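Local coordinates for conjugal transfer protein-like C-terminal domain-containing protein (Enterococcus faecalis, PDB 4EC6) that probably serves as a VirB8-like, membrane-bound component of the type IV secretion machinery that transfers a conjugative plasmid between Gram-positive cells, at residues G61-T66 and R83-E88; N106-E111 and T156-N161. All blocks are in the same frame, centred on the assembly; numbering follows the deposited sequence.

Interaction 1. Residues G61-T66 and R83-E88; sequences GRYFLT and RTYVSE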
loop_
_atom_site.group_PDB
_atom_site.type_symbol
_atom_site.label_atom_id
_atom_site.label_comp_id
_atom_site.label_asym_id
_atom_site.label_seq_id
_atom_site.Cartn_x
_atom_site.Cartn_y
_atom_site.Cartn_z
ATOM N N GLY A 61 -0.574 -9.214 -7.780
ATOM C CA GLY A 61 -1.964 -8.961 -8.074
ATOM C C GLY A 61 -2.191 -7.505 -8.444
ATOM O O GLY A 61 -3.029 -7.191 -9.312
ATOM N N ARG A 62 -1.441 -6.595 -7.832
ATOM C CA ARG A 62 -1.631 -5.175 -8.157
ATOM C C ARG A 62 -1.252 -4.885 -9.574
ATOM O O ARG A 62 -1.934 -4.134 -10.254
ATOM C CB ARG A 62 -0.880 -4.269 -7.187
ATOM C CG ARG A 62 -1.612 -4.090 -5.869
ATOM C CD ARG A 62 -0.590 -3.728 -4.815
ATOM N NE ARG A 62 -1.159 -3.663 -3.468
ATOM C CZ ARG A 62 -1.877 -2.619 -3.025
ATOM N NH1 ARG A 62 -2.138 -1.589 -3.828
ATOM N NH2 ARG A 62 -2.354 -2.606 -1.811
ATOM N N TYR A 63 -0.129 -5.474 -10.010
ATOM C CA TYR A 63 0.377 -5.248 -11.342
ATOM C C TYR A 63 -0.622 -5.782 -12.360
ATOM O O TYR A 63 -1.072 -5.029 -13.241
ATOM C CB TYR A 63 1.761 -5.823 -11.508
ATOM C CG TYR A 63 2.851 -4.823 -11.209
ATOM C CD1 TYR A 63 3.314 -3.924 -12.188
ATOM C CD2 TYR A 63 3.371 -4.733 -9.949
ATOM C CE1 TYR A 63 4.299 -2.997 -11.897
ATOM C CE2 TYR A 63 4.329 -3.808 -9.636
ATOM C CZ TYR A 63 4.804 -2.951 -10.599
ATOM O OH TYR A 63 5.786 -2.057 -10.211
ATOM N N PHE A 64 -1.067 -7.016 -12.161
ATOM C CA PHE A 64 -2.152 -7.559 -12.962
ATOM C C PHE A 64 -3.370 -6.637 -12.983
ATOM O O PHE A 64 -3.925 -6.437 -14.056
ATOM C CB PHE A 64 -2.549 -8.966 -12.489
ATOM C CG PHE A 64 -3.842 -9.496 -13.096
ATOM C CD1 PHE A 64 -3.899 -9.895 -14.423
ATOM C CD2 PHE A 64 -4.989 -9.636 -12.311
ATOM C CE1 PHE A 64 -5.065 -10.408 -14.963
ATOM C CE2 PHE A 64 -6.154 -10.120 -12.849
ATOM C CZ PHE A 64 -6.192 -10.515 -14.182
ATOM N N LEU A 65 -3.806 -6.105 -11.841
ATOM C CA LEU A 65 -5.019 -5.257 -11.853
ATOM C C LEU A 65 -4.908 -3.990 -12.736
ATOM O O LEU A 65 -5.862 -3.548 -13.367
ATOM C CB LEU A 65 -5.454 -4.893 -10.436
ATOM C CG LEU A 65 -6.103 -6.044 -9.683
ATOM C CD1 LEU A 65 -6.262 -5.772 -8.197
ATOM C CD2 LEU A 65 -7.457 -6.294 -10.283
ATOM N N THR A 66 -3.716 -3.412 -12.763
ATOM C CA THR A 66 -3.401 -2.333 -13.628
ATOM C C THR A 66 -3.684 -2.689 -15.102
ATOM O O THR A 66 -4.267 -1.902 -15.818
ATOM C CB THR A 66 -1.940 -2.006 -13.383
ATOM O OG1 THR A 66 -1.837 -1.376 -12.086
ATOM C CG2 THR A 66 -1.422 -1.085 -14.413
ATOM N N ARG A 83 -1.511 -10.614 -21.170
ATOM C CA ARG A 83 -1.156 -11.997 -21.499
ATOM C C ARG A 83 -0.158 -12.648 -20.553
ATOM O O ARG A 83 -0.392 -13.773 -20.129
ATOM C CB ARG A 83 -0.729 -12.115 -22.975
ATOM C CG ARG A 83 -0.358 -13.504 -23.507
ATOM C CD ARG A 83 -0.828 -14.644 -22.593
ATOM N NE ARG A 83 -2.035 -15.261 -23.080
ATOM C CZ ARG A 83 -2.878 -16.015 -22.384
ATOM N NH1 ARG A 83 -2.731 -16.285 -21.087
ATOM N NH2 ARG A 83 -3.917 -16.507 -23.049
ATOM N N THR A 84 0.935 -11.950 -20.213
ATOM C CA THR A 84 2.003 -12.523 -19.389
ATOM C C THR A 84 1.589 -12.785 -17.987
ATOM O O THR A 84 2.186 -13.613 -17.372
ATOM C CB THR A 84 3.272 -11.664 -19.303
ATOM O OG1 THR A 84 2.928 -10.322 -18.894
ATOM C CG2 THR A 84 3.993 -11.623 -20.641
ATOM N N TYR A 85 0.595 -12.043 -17.479
ATOM C CA TYR A 85 0.039 -12.257 -16.131
ATOM C C TYR A 85 -0.890 -13.429 -16.022
ATOM O O TYR A 85 -1.045 -13.983 -14.940
ATOM C CB TYR A 85 -0.734 -11.050 -15.660
ATOM C CG TYR A 85 0.126 -9.872 -15.506
ATOM C CD1 TYR A 85 0.900 -9.719 -14.363
ATOM C CD2 TYR A 85 0.197 -8.911 -16.496
ATOM C CE1 TYR A 85 1.724 -8.634 -14.197
ATOM C CE2 TYR A 85 1.057 -7.838 -16.348
ATOM C CZ TYR A 85 1.810 -7.717 -15.187
ATOM O OH TYR A 85 2.654 -6.636 -15.011
ATOM N N VAL A 86 -1.528 -13.799 -17.124
ATOM C CA VAL A 86 -2.480 -14.932 -17.076
ATOM C C VAL A 86 -1.950 -16.259 -17.594
ATOM O O VAL A 86 -1.315 -16.322 -18.630
ATOM C CB VAL A 86 -3.817 -14.565 -17.732
ATOM C CG1 VAL A 86 -4.866 -15.610 -17.432
ATOM C CG2 VAL A 86 -4.264 -13.216 -17.174
ATOM N N SER A 87 -2.186 -17.327 -16.841
ATOM C CA SER A 87 -1.881 -18.658 -17.322
ATOM C C SER A 87 -2.512 -18.890 -18.704
ATOM O O SER A 87 -3.654 -18.514 -18.955
ATOM C CB SER A 87 -2.349 -19.701 -16.309
ATOM O OG SER A 87 -2.452 -20.995 -16.860
ATOM N N GLU A 88 -1.747 -19.543 -19.585
ATOM C CA GLU A 88 -2.225 -19.981 -20.897
ATOM C C GLU A 88 -3.419 -20.912 -20.795
ATOM O O GLU A 88 -4.124 -21.098 -21.752
ATOM C CB GLU A 88 -1.134 -20.698 -21.655
ATOM C CG GLU A 88 -0.485 -19.910 -22.786
ATOM C CD GLU A 88 0.212 -20.796 -23.861
ATOM O OE1 GLU A 88 -0.082 -22.034 -23.999
ATOM O OE2 GLU A 88 1.043 -20.235 -24.623
#
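Phe64, on a regular turn of helix 54-68, and Tyr85, in the irregular stretch just after helix 75-82, bring their backbones closest here, with CA atoms 6.1 Å apart. The Tyr85 side chain leaves its backbone toward the helix, and its ring lies against the helix surface rather than end-on to it. CA of Phe64 sits over one face of this ring, offset toward the rim and 4.1 Å from the centroid, a CH-pi contact 15° off the ring normal. A tyrosine suits the place because its flat face can follow a helix backbone closely and its length carries it on to the preceding residue, Tyr63. There the phenol oxygen OH of Tyr85 lies 3.7 Å from CB of Tyr63.

Phe64 runs past Tyr85 in the opposite direction. With its CG anti to the backbone N (chi1 169°), the phenyl ring is laid back along the loop, where CD1 of Phe64 meets CB of Tyr85 at 3.6 Å. One atom further out, CG2 of Val86, whose compact branched side chain fits beside the ring, is 3.7 Å from CE1 of Phe64. Phe138 and Tyr68 also meet the Phe64 ring, and Tyr67 meets that of Tyr85.

Within the loop, NH1 of Arg83 makes weak hydrogen bonds to Val86 O and Ser87 O, while Tyr85 and Ser87 share backbone bonds with Val149 of strand 147-157. The four touching residues are buried, and their contact is made by packing and the CH-pi approach. It joins helix 54-68 to the loop after helix 75-82, and Phe64 continues inward onto Val149 and Pro153 of the sheet, the helix-on-curved-sheet packing of the NTF2-like fold that this C-terminal domain shares with VirB8 proteins.

Interaction 2. Residues N106-E111 and T156-N161; sequences NYYGSE and TDFSFN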
loop_
_atom_site.group_PDB
_atom_site.type_symbol
_atom_site.label_atom_id
_atom_site.label_comp_id
_atom_site.label_asym_id
_atom_site.label_seq_id
_atom_site.Cartn_x
_atom_site.Cartn_y
_atom_site.Cartn_z
ATOM N N ASN A 106 -6.629 -1.853 -2.632
ATOM C CA ASN A 106 -6.097 -2.308 -1.363
ATOM C C ASN A 106 -6.163 -3.798 -1.292
ATOM O O ASN A 106 -7.194 -4.387 -1.559
ATOM C CB ASN A 106 -6.876 -1.717 -0.184
ATOM C CG ASN A 106 -6.655 -0.224 -0.039
ATOM O OD1 ASN A 106 -5.648 0.220 0.458
ATOM N ND2 ASN A 106 -7.581 0.536 -0.498
ATOM N N TYR A 107 -5.056 -4.418 -0.931
ATOM C CA TYR A 107 -5.004 -5.859 -0.750
ATOM C C TYR A 107 -5.900 -6.302 0.376
ATOM O O TYR A 107 -5.853 -5.718 1.432
ATOM C CB TYR A 107 -3.563 -6.291 -0.465
ATOM C CG TYR A 107 -3.372 -7.763 -0.331
ATOM C CD1 TYR A 107 -3.669 -8.624 -1.392
ATOM C CD2 TYR A 107 -2.871 -8.307 0.839
ATOM C CE1 TYR A 107 -3.446 -9.994 -1.283
ATOM C CE2 TYR A 107 -2.642 -9.658 0.977
ATOM C CZ TYR A 107 -2.928 -10.509 -0.076
ATOM O OH TYR A 107 -2.735 -11.883 0.056
ATOM N N TYR A 108 -6.675 -7.365 0.174
ATOM C CA TYR A 108 -7.665 -7.802 1.164
ATOM C C TYR A 108 -7.435 -9.258 1.602
ATOM O O TYR A 108 -8.293 -9.889 2.210
ATOM C CB TYR A 108 -9.092 -7.564 0.630
ATOM C CG TYR A 108 -10.151 -7.299 1.702
ATOM C CD1 TYR A 108 -9.961 -6.341 2.665
ATOM C CD2 TYR A 108 -11.351 -8.011 1.733
ATOM C CE1 TYR A 108 -10.891 -6.095 3.648
ATOM C CE2 TYR A 108 -12.321 -7.766 2.707
ATOM C CZ TYR A 108 -12.071 -6.799 3.670
ATOM O OH TYR A 108 -13.000 -6.524 4.665
ATOM N N GLY A 109 -6.259 -9.798 1.323
ATOM C CA GLY A 109 -5.881 -11.085 1.870
ATOM C C GLY A 109 -6.045 -12.236 0.909
ATOM O O GLY A 109 -6.636 -12.120 -0.166
ATOM N N SER A 110 -5.535 -13.379 1.323
ATOM C CA SER A 110 -5.569 -14.554 0.496
ATOM C C SER A 110 -6.015 -15.744 1.292
ATOM O O SER A 110 -6.109 -15.701 2.492
ATOM C CB SER A 110 -4.177 -14.815 -0.056
ATOM O OG SER A 110 -3.371 -15.152 1.033
ATOM N N GLU A 111 -6.239 -16.829 0.586
ATOM C CA GLU A 111 -6.835 -18.019 1.096
ATOM C C GLU A 111 -6.157 -19.077 0.259
ATOM O O GLU A 111 -6.212 -19.057 -0.989
ATOM C CB GLU A 111 -8.335 -17.968 0.807
ATOM C CG GLU A 111 -9.204 -18.874 1.632
ATOM C CD GLU A 111 -9.117 -18.554 3.116
ATOM O OE1 GLU A 111 -9.786 -17.574 3.547
ATOM O OE2 GLU A 111 -8.381 -19.286 3.847
ATOM N N THR A 156 -17.481 -7.975 -7.391
ATOM C CA THR A 156 -18.770 -7.981 -6.712
ATOM C C THR A 156 -18.891 -6.739 -5.880
ATOM O O THR A 156 -17.890 -6.177 -5.468
ATOM C CB THR A 156 -18.908 -9.175 -5.752
ATOM O OG1 THR A 156 -17.800 -9.193 -4.848
ATOM C CG2 THR A 156 -18.958 -10.507 -6.503
ATOM N N ASP A 157 -20.124 -6.318 -5.601
ATOM C CA ASP A 157 -20.364 -5.137 -4.758
ATOM C C ASP A 157 -19.948 -5.444 -3.323
ATOM O O ASP A 157 -19.967 -6.579 -2.916
ATOM C CB ASP A 157 -21.835 -4.765 -4.800
ATOM C CG ASP A 157 -22.238 -4.036 -6.087
ATOM O OD1 ASP A 157 -21.407 -3.855 -7.029
ATOM O OD2 ASP A 157 -23.430 -3.651 -6.138
ATOM N N PHE A 158 -19.545 -4.441 -2.566
ATOM C CA PHE A 158 -18.975 -4.679 -1.277
ATOM C C PHE A 158 -19.303 -3.535 -0.340
ATOM O O PHE A 158 -19.400 -2.385 -0.759
ATOM C CB PHE A 158 -17.425 -4.834 -1.369
ATOM C CG PHE A 158 -16.757 -4.939 -0.013
ATOM C CD1 PHE A 158 -16.574 -6.189 0.617
ATOM C CD2 PHE A 158 -16.364 -3.783 0.681
ATOM C CE1 PHE A 158 -15.991 -6.274 1.888
ATOM C CE2 PHE A 158 -15.766 -3.877 1.941
ATOM C CZ PHE A 158 -15.578 -5.134 2.544
ATOM N N SER A 159 -19.418 -3.849 0.941
ATOM C CA SER A 159 -19.328 -2.819 1.977
ATOM C C SER A 159 -18.936 -3.484 3.294
ATOM O O SER A 159 -18.967 -4.707 3.402
ATOM C CB SER A 159 -20.633 -2.049 2.131
ATOM O OG SER A 159 -21.603 -2.937 2.657
ATOM N N PHE A 160 -18.540 -2.659 4.268
ATOM C CA PHE A 160 -18.055 -3.104 5.582
ATOM C C PHE A 160 -19.159 -3.504 6.578
ATOM O O PHE A 160 -18.890 -4.125 7.613
ATOM C CB PHE A 160 -17.179 -1.993 6.169
ATOM C CG PHE A 160 -15.865 -1.849 5.466
ATOM C CD1 PHE A 160 -14.932 -2.923 5.463
ATOM C CD2 PHE A 160 -15.561 -0.697 4.763
ATOM C CE1 PHE A 160 -13.738 -2.833 4.798
ATOM C CE2 PHE A 160 -14.353 -0.607 4.101
ATOM C CZ PHE A 160 -13.445 -1.666 4.130
ATOM N N ASN A 161 -20.396 -3.166 6.237
ATOM C CA ASN A 161 -21.539 -3.243 7.167
ATOM C C ASN A 161 -22.060 -4.643 7.441
ATOM O O ASN A 161 -23.065 -4.835 8.135
ATOM C CB ASN A 161 -22.673 -2.351 6.663
ATOM C CG ASN A 161 -22.349 -0.876 6.813
ATOM O OD1 ASN A 161 -22.209 -0.369 7.935
ATOM N ND2 ASN A 161 -22.221 -0.176 5.685
ATOM O OXT ASN A 161 -21.476 -5.618 6.966
#
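Tyr108 and Phe158 both carry CG anti to the backbone N, at chi1 -151° and 174°, which stretches their rings out from the two chains so that they come together from opposite directions. Phe160 takes the other course, with CG beside its backbone N, and this folds its ring back under that of Phe158. Long aromatic side chains suit a place where the nearest CA atoms, those of Tyr108 and Phe158, are 12.0 Å apart.

The phenol end of Tyr108 does most of the touching. Its OH lies 3.6 Å from CZ of Phe158 and 3.8 Å from CE1 of Phe160, the latter reached at the edge of the Phe160 ring. The rings of Tyr108 and Phe158 meet obliquely, their centroids 5.6 Å apart and their planes at 79°. Within the tail, CE2 of Phe158 stands 3.6 Å above the centre of the Phe160 ring, so that a rim of one phenylalanine rests on the face of the other.

Tyr108 is also the first residue of a classic beta bulge: it and Gly109 both face Glu120 on the adjoining antiparallel strand. Gly109 fits the second position because, at its backbone angles, a CB would be jammed against the carbonyl O of Tyr108. The partner strand 147-157 is the far edge of the same four-stranded sheet, and the tail leaving it turns the side chains of Phe158 and Phe160 onto Leu122 and Met133 of the two middle strands. In the trimer, Lys56 of the third subunit makes a cation-pi contact with the Tyr108 ring and hydrogen-bonds to Tyr108 O, while Phe60 and Tyr63 of that subunit meet the Phe160 ring edge-to-face.

In the fold
Interactions 1 and 2 follow one another along the chain and lie on opposite sides of its centre, their own centres about 19 Å apart. Within one subunit they touch through Arg62, whose NH2 packs against N of Tyr107 at 3.4 Å. The closer relation runs between subunits: Tyr85 of interaction 1 packs on Phe160 of the second subunit, a residue of that copy's interaction 2. The aromatic residues of 61-66 and 83-88 therefore help to receive a neighbour's C-terminal tail, which ties the helical side of one domain to the tail of the next in the trimer.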